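Local coordinates for protein magnesium transporter MgtE (Enterococcus faecalis, PDB 2OUX) that probably acts as a magnesium transporter of the cell membrane, this chain being its cytosolic part, with an N domain and paired CBS domains that bind magnesium ions, at residues D218-V223 / D258-S263; R210-H215 / R228-L233. All coordinates share one frame; numbering follows the deposited sequence.

Contact 1 (D218-V223 / D258-S263)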
loop_
_atom_site.group_PDB
_atom_site.type_symbol
_atom_site.label_atom_id
_atom_site.label_comp_id
_atom_site.label_asym_id
_atom_site.label_seq_id
_atom_site.Cartn_x
_atom_site.Cartn_y
_atom_site.Cartn_z
ATOM N N ASP A 218 -13.170 16.608 -4.401
ATOM C CA ASP A 218 -12.230 16.515 -5.512
ATOM C C ASP A 218 -12.540 15.345 -6.424
ATOM O O ASP A 218 -13.142 14.362 -6.005
ATOM C CB ASP A 218 -10.792 16.397 -5.010
ATOM C CG ASP A 218 -10.405 17.529 -4.087
ATOM O OD1 ASP A 218 -10.950 18.642 -4.248
ATOM O OD2 ASP A 218 -9.549 17.306 -3.206
ATOM N N ASP A 219 -12.114 15.461 -7.675
ATOM C CA ASP A 219 -12.353 14.430 -8.671
ATOM C C ASP A 219 -11.437 13.227 -8.518
ATOM O O ASP A 219 -10.218 13.375 -8.461
ATOM C CB ASP A 219 -12.180 15.004 -10.071
ATOM C CG ASP A 219 -12.401 13.966 -11.150
ATOM O OD1 ASP A 219 -13.529 13.446 -11.252
ATOM O OD2 ASP A 219 -11.447 13.662 -11.890
ATOM N N GLN A 220 -12.025 12.034 -8.496
ATOM C CA GLN A 220 -11.237 10.819 -8.340
ATOM C C GLN A 220 -9.950 10.820 -9.162
ATOM O O GLN A 220 -8.913 10.376 -8.686
ATOM C CB GLN A 220 -12.078 9.577 -8.667
ATOM C CG GLN A 220 -12.598 9.476 -10.099
ATOM C CD GLN A 220 -13.485 8.259 -10.293
ATOM O OE1 GLN A 220 -14.207 7.871 -9.381
ATOM N NE2 GLN A 220 -13.450 7.665 -11.480
ATOM N N GLU A 221 -9.993 11.321 -10.389
ATOM C CA GLU A 221 -8.772 11.336 -11.189
ATOM C C GLU A 221 -7.668 12.146 -10.509
ATOM O O GLU A 221 -6.490 11.787 -10.580
ATOM C CB GLU A 221 -9.041 11.881 -12.603
ATOM C CG GLU A 221 -9.524 10.804 -13.593
ATOM C CD GLU A 221 -9.451 11.230 -15.068
ATOM O OE1 GLU A 221 -10.202 12.149 -15.471
ATOM O OE2 GLU A 221 -8.643 10.637 -15.821
ATOM N N ASP A 222 -8.045 13.238 -9.849
ATOM C CA ASP A 222 -7.060 14.066 -9.164
ATOM C C ASP A 222 -6.539 13.305 -7.955
ATOM O O ASP A 222 -5.346 13.347 -7.646
ATOM C CB ASP A 222 -7.668 15.405 -8.722
ATOM C CG ASP A 222 -8.079 16.275 -9.898
ATOM O OD1 ASP A 222 -7.358 16.278 -10.921
ATOM O OD2 ASP A 222 -9.118 16.962 -9.797
ATOM N N VAL A 223 -7.444 12.603 -7.282
ATOM C CA VAL A 223 -7.074 11.819 -6.121
ATOM C C VAL A 223 -6.083 10.757 -6.561
ATOM O O VAL A 223 -5.040 10.576 -5.943
ATOM C CB VAL A 223 -8.308 11.162 -5.496
ATOM C CG1 VAL A 223 -7.900 10.167 -4.410
ATOM C CG2 VAL A 223 -9.195 12.246 -4.908
ATOM N N ASP A 258 -8.476 1.937 -13.529
ATOM C CA ASP A 258 -8.913 0.973 -14.527
ATOM C C ASP A 258 -10.144 1.508 -15.253
ATOM O O ASP A 258 -10.280 1.342 -16.469
ATOM C CB ASP A 258 -9.241 -0.383 -13.886
ATOM C CG ASP A 258 -8.000 -1.224 -13.613
ATOM O OD1 ASP A 258 -7.021 -1.103 -14.375
ATOM O OD2 ASP A 258 -8.005 -2.019 -12.647
ATOM N N ASP A 259 -11.033 2.154 -14.507
ATOM C CA ASP A 259 -12.245 2.705 -15.089
ATOM C C ASP A 259 -11.959 3.873 -16.029
ATOM O O ASP A 259 -12.459 3.915 -17.149
ATOM C CB ASP A 259 -13.217 3.146 -13.992
ATOM C CG ASP A 259 -13.784 1.970 -13.199
ATOM O OD1 ASP A 259 -13.739 0.826 -13.700
ATOM O OD2 ASP A 259 -14.287 2.193 -12.079
ATOM N N GLU A 260 -11.151 4.821 -15.580
ATOM C CA GLU A 260 -10.822 5.970 -16.411
ATOM C C GLU A 260 -10.215 5.565 -17.752
ATOM O O GLU A 260 -10.499 6.178 -18.789
ATOM C CB GLU A 260 -9.863 6.889 -15.664
ATOM C CG GLU A 260 -10.506 7.623 -14.504
ATOM C CD GLU A 260 -11.666 8.511 -14.943
ATOM O OE1 GLU A 260 -11.697 8.901 -16.134
ATOM O OE2 GLU A 260 -12.534 8.832 -14.098
ATOM N N ALA A 261 -9.378 4.536 -17.732
ATOM C CA ALA A 261 -8.737 4.048 -18.947
ATOM C C ALA A 261 -9.772 3.466 -19.900
ATOM O O ALA A 261 -9.911 3.925 -21.037
ATOM C CB ALA A 261 -7.708 2.990 -18.601
ATOM N N ALA A 262 -10.496 2.453 -19.434
ATOM C CA ALA A 262 -11.518 1.806 -20.250
ATOM C C ALA A 262 -12.488 2.846 -20.804
ATOM O O ALA A 262 -13.043 2.681 -21.894
ATOM C CB ALA A 262 -12.273 0.772 -19.423
ATOM N N SER A 263 -12.686 3.922 -20.048
ATOM C CA SER A 263 -13.582 4.989 -20.474
ATOM C C SER A 263 -13.102 5.615 -21.776
ATOM O O SER A 263 -13.867 5.550 -22.761
ATOM C CB SER A 263 -13.679 6.070 -19.404
ATOM O OG SER A 263 -14.423 7.173 -19.891
#
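Glu260, in the last turn of helix 250-262, meets Gln220 and Glu221 in the first turn of helix 220-230. Along 258-263, Asp258 comes first and packs on Ile257 of the second subunit. Glu260 then carries the contact. Its chain bends at CG (chi2 -60°) and lays the carboxylate over the extended chain of Glu221, with Glu260 CD 3.4 Å from Glu221 CG. The two carboxylates stack with planes only 13° apart, Glu221 OE2 lying 3.5 Å from Glu260 OE1. Such closeness of like charges probably favours a proton or cation nearby. Glu260 OE2 accepts a hydrogen bond from Gln220 NE2 (3.0 Å, 151° at the hydrogen), taken on its anti side and slightly out of the carboxylate plane; amide and carboxylate stand almost perpendicular. Behind Gln220, Asp219 N-caps helix 220-230 through a weak bond from Glu221 N to Asp219 OD2 (3.1 Å). Ala261 turns away and packs on Ala261 of the second subunit. Glu260 and Glu137, whose side chain is about 4 Å from that of Gln220, bind the same magnesium ion, so this helix-to-helix contact within the second CBS domain supplies one carboxylate of an acidic cation site.

Contact 2 (R210-H215 / R228-L233). With MG (magnesium ion), chain C.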
loop_
_atom_site.group_PDB
_atom_site.type_symbol
_atom_site.label_atom_id
_atom_site.label_comp_id
_atom_site.label_asym_id
_atom_site.label_seq_id
_atom_site.Cartn_x
_atom_site.Cartn_y
_atom_site.Cartn_z
ATOM N N ARG A 210 3.622 18.330 7.516
ATOM C CA ARG A 210 3.229 18.465 6.113
ATOM C C ARG A 210 2.403 17.280 5.607
ATOM O O ARG A 210 2.790 16.589 4.666
ATOM C CB ARG A 210 4.464 18.650 5.232
ATOM C CG ARG A 210 5.215 19.944 5.488
ATOM C CD ARG A 210 6.426 20.049 4.581
ATOM N NE ARG A 210 6.042 20.162 3.174
ATOM C CZ ARG A 210 5.550 21.266 2.618
ATOM N NH1 ARG A 210 5.384 22.360 3.349
ATOM N NH2 ARG A 210 5.230 21.280 1.327
ATOM N N VAL A 211 1.257 17.051 6.237
ATOM C CA VAL A 211 0.390 15.958 5.832
ATOM C C VAL A 211 -0.374 16.333 4.566
ATOM O O VAL A 211 -0.964 17.405 4.476
ATOM C CB VAL A 211 -0.599 15.578 6.958
ATOM C CG1 VAL A 211 -1.325 16.818 7.462
ATOM C CG2 VAL A 211 -1.579 14.542 6.455
ATOM N N ILE A 212 -0.319 15.443 3.583
ATOM C CA ILE A 212 -0.982 15.626 2.299
ATOM C C ILE A 212 -2.388 15.037 2.392
ATOM O O ILE A 212 -2.573 13.926 2.894
ATOM C CB ILE A 212 -0.217 14.890 1.162
ATOM C CG1 ILE A 212 1.205 15.450 1.029
ATOM C CG2 ILE A 212 -0.962 15.023 -0.152
ATOM C CD1 ILE A 212 2.159 14.942 2.111
ATOM N N SER A 213 -3.374 15.785 1.908
ATOM C CA SER A 213 -4.755 15.331 1.929
ATOM C C SER A 213 -5.489 15.895 0.726
ATOM O O SER A 213 -4.957 16.746 0.011
ATOM C CB SER A 213 -5.459 15.782 3.214
ATOM O OG SER A 213 -5.555 17.194 3.283
ATOM N N VAL A 214 -6.707 15.406 0.512
ATOM C CA VAL A 214 -7.551 15.842 -0.592
ATOM C C VAL A 214 -8.888 16.284 -0.011
ATOM O O VAL A 214 -9.221 15.933 1.127
ATOM C CB VAL A 214 -7.786 14.692 -1.600
ATOM C CG1 VAL A 214 -6.459 14.229 -2.172
ATOM C CG2 VAL A 214 -8.497 13.523 -0.911
ATOM N N HIS A 215 -9.647 17.052 -0.791
ATOM C CA HIS A 215 -10.949 17.552 -0.359
ATOM C C HIS A 215 -12.024 16.550 -0.770
ATOM O O HIS A 215 -11.948 15.962 -1.842
ATOM C CB HIS A 215 -11.237 18.920 -1.000
ATOM C CG HIS A 215 -12.556 19.512 -0.600
ATOM N ND1 HIS A 215 -12.801 20.001 0.665
ATOM C CD2 HIS A 215 -13.709 19.682 -1.297
ATOM C CE1 HIS A 215 -14.045 20.449 0.733
ATOM N NE2 HIS A 215 -14.614 20.264 -0.446
ATOM N N ARG A 228 -0.540 8.505 -7.144
ATOM C CA ARG A 228 0.456 8.154 -8.143
ATOM C C ARG A 228 1.740 8.929 -7.877
ATOM O O ARG A 228 2.818 8.366 -7.847
ATOM C CB ARG A 228 -0.106 8.487 -9.531
ATOM C CG ARG A 228 0.594 7.837 -10.712
ATOM C CD ARG A 228 -0.440 7.343 -11.732
ATOM N NE ARG A 228 -1.541 8.290 -11.887
ATOM C CZ ARG A 228 -2.632 8.071 -12.613
ATOM N NH1 ARG A 228 -2.781 6.923 -13.262
ATOM N NH2 ARG A 228 -3.577 9.005 -12.691
ATOM N N ASP A 229 1.622 10.231 -7.659
ATOM C CA ASP A 229 2.801 11.058 -7.400
ATOM C C ASP A 229 3.508 10.791 -6.074
ATOM O O ASP A 229 4.724 10.668 -6.034
ATOM C CB ASP A 229 2.427 12.536 -7.449
ATOM C CG ASP A 229 2.048 12.994 -8.839
ATOM O OD1 ASP A 229 2.610 12.447 -9.815
ATOM O OD2 ASP A 229 1.207 13.910 -8.951
ATOM N N TYR A 230 2.747 10.717 -4.988
ATOM C CA TYR A 230 3.336 10.509 -3.664
ATOM C C TYR A 230 3.570 9.057 -3.267
ATOM O O TYR A 230 4.100 8.786 -2.198
ATOM C CB TYR A 230 2.471 11.199 -2.603
ATOM C CG TYR A 230 2.487 12.706 -2.709
ATOM C CD1 TYR A 230 3.375 13.476 -1.950
ATOM C CD2 TYR A 230 1.649 13.364 -3.603
ATOM C CE1 TYR A 230 3.419 14.866 -2.088
ATOM C CE2 TYR A 230 1.686 14.741 -3.745
ATOM C CZ TYR A 230 2.570 15.487 -2.990
ATOM O OH TYR A 230 2.587 16.854 -3.151
ATOM N N ASP A 231 3.179 8.125 -4.132
ATOM C CA ASP A 231 3.342 6.700 -3.844
ATOM C C ASP A 231 2.771 6.333 -2.462
ATOM O O ASP A 231 3.397 5.599 -1.697
ATOM C CB ASP A 231 4.827 6.316 -3.920
ATOM C CG ASP A 231 5.434 6.597 -5.290
ATOM O OD1 ASP A 231 4.710 6.450 -6.283
ATOM O OD2 ASP A 231 6.627 6.949 -5.381
ATOM N N PHE A 232 1.590 6.858 -2.140
ATOM C CA PHE A 232 0.946 6.575 -0.857
ATOM C C PHE A 232 0.021 5.368 -0.992
ATOM O O PHE A 232 -0.525 5.123 -2.072
ATOM C CB PHE A 232 0.077 7.741 -0.402
ATOM C CG PHE A 232 0.835 8.958 0.021
ATOM C CD1 PHE A 232 2.072 8.855 0.635
ATOM C CD2 PHE A 232 0.253 10.216 -0.102
ATOM C CE1 PHE A 232 2.715 9.988 1.131
ATOM C CE2 PHE A 232 0.890 11.347 0.393
ATOM C CZ PHE A 232 2.121 11.230 1.011
ATOM N N LEU A 233 -0.169 4.633 0.102
ATOM C CA LEU A 233 -1.060 3.478 0.085
ATOM C C LEU A 233 -2.435 3.949 0.549
ATOM O O LEU A 233 -3.412 3.205 0.517
ATOM C CB LEU A 233 -0.511 2.367 0.986
ATOM C CG LEU A 233 -0.248 2.700 2.456
ATOM C CD1 LEU A 233 -1.542 2.546 3.264
ATOM C CD2 LEU A 233 0.824 1.755 2.992
HETATM MG MG MG C . 3.903 6.721 -8.276
HETATM O O HOH W 1 5.716 8.218 -8.096
HETATM O O HOH W 2 3.754 7.204 -10.466
HETATM O O HOH W 3 2.699 4.975 -8.434
HETATM O O HOH W 4 5.504 5.492 -8.857
#
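Ile212 CB sits at the edge of the Phe232 ring, near its plane, 3.8 Å from Phe232 CE2. One bond further the side chain forks. With chi1 at -61°, CG2 is anti to the backbone N and lies over one face of the Tyr230 ring, while CG1 comes to 3.9 Å from Tyr230 CE1. The tip, Ile212 CD1, returns to the other aromatic and meets Phe232 CZ at 3.9 Å, in the plane of that ring. Ile212 thus fills the corner between two rings, which are themselves tied together: Tyr230 CB stands 3.3 Å above the centre of the Phe232 ring. Ile212 leads into the first strand and the two rings lie just ahead of the second, in a beta-alpha-beta unit of the second CBS domain (strand 214-215, helix 220-230, strand 234-238). Between the two aromatics the chain leaves helical geometry at Asp231, with phi positive at 51°, and this turn binds a magnesium ion. Arg228 O (2.0 Å) and Asp231 OD1 (2.2 Å) occupy neighbouring corners of an octahedron completed by four waters, one opposite each protein ligand, so one carboxylate oxygen and one backbone carbonyl hold a largely hydrated ion. Past the isoleucine, the hydroxyl of Tyr230 reaches Glu38 of the second subunit in a hydrogen bond, and His35 and Tyr37 of that subunit meet the Tyr230 ring edge-to-face.

Contacts 1 and 2 share helix 220-230: contact 1 uses its first turn and contact 2 its last, their centres about 16 Å apart. They touch directly where Val223 CG2 of the helix packs 4.3 Å from Val214 CG2 of the strand, and Asp218 OD2 accepts a hydrogen bond from His215 N. The dimer joins them again, since Asp258 of contact 1 forms a salt bridge with Arg228 of the second subunit, and Arg228 of contact 2 pairs likewise with Asp258 there. Relation to metal differs: the side chain of Gln220 stays about 8 Å from a bound magnesium ion, whereas contact 2 holds one through Arg228 and Asp231 and brings Phe232's side chain about 5 Å from another.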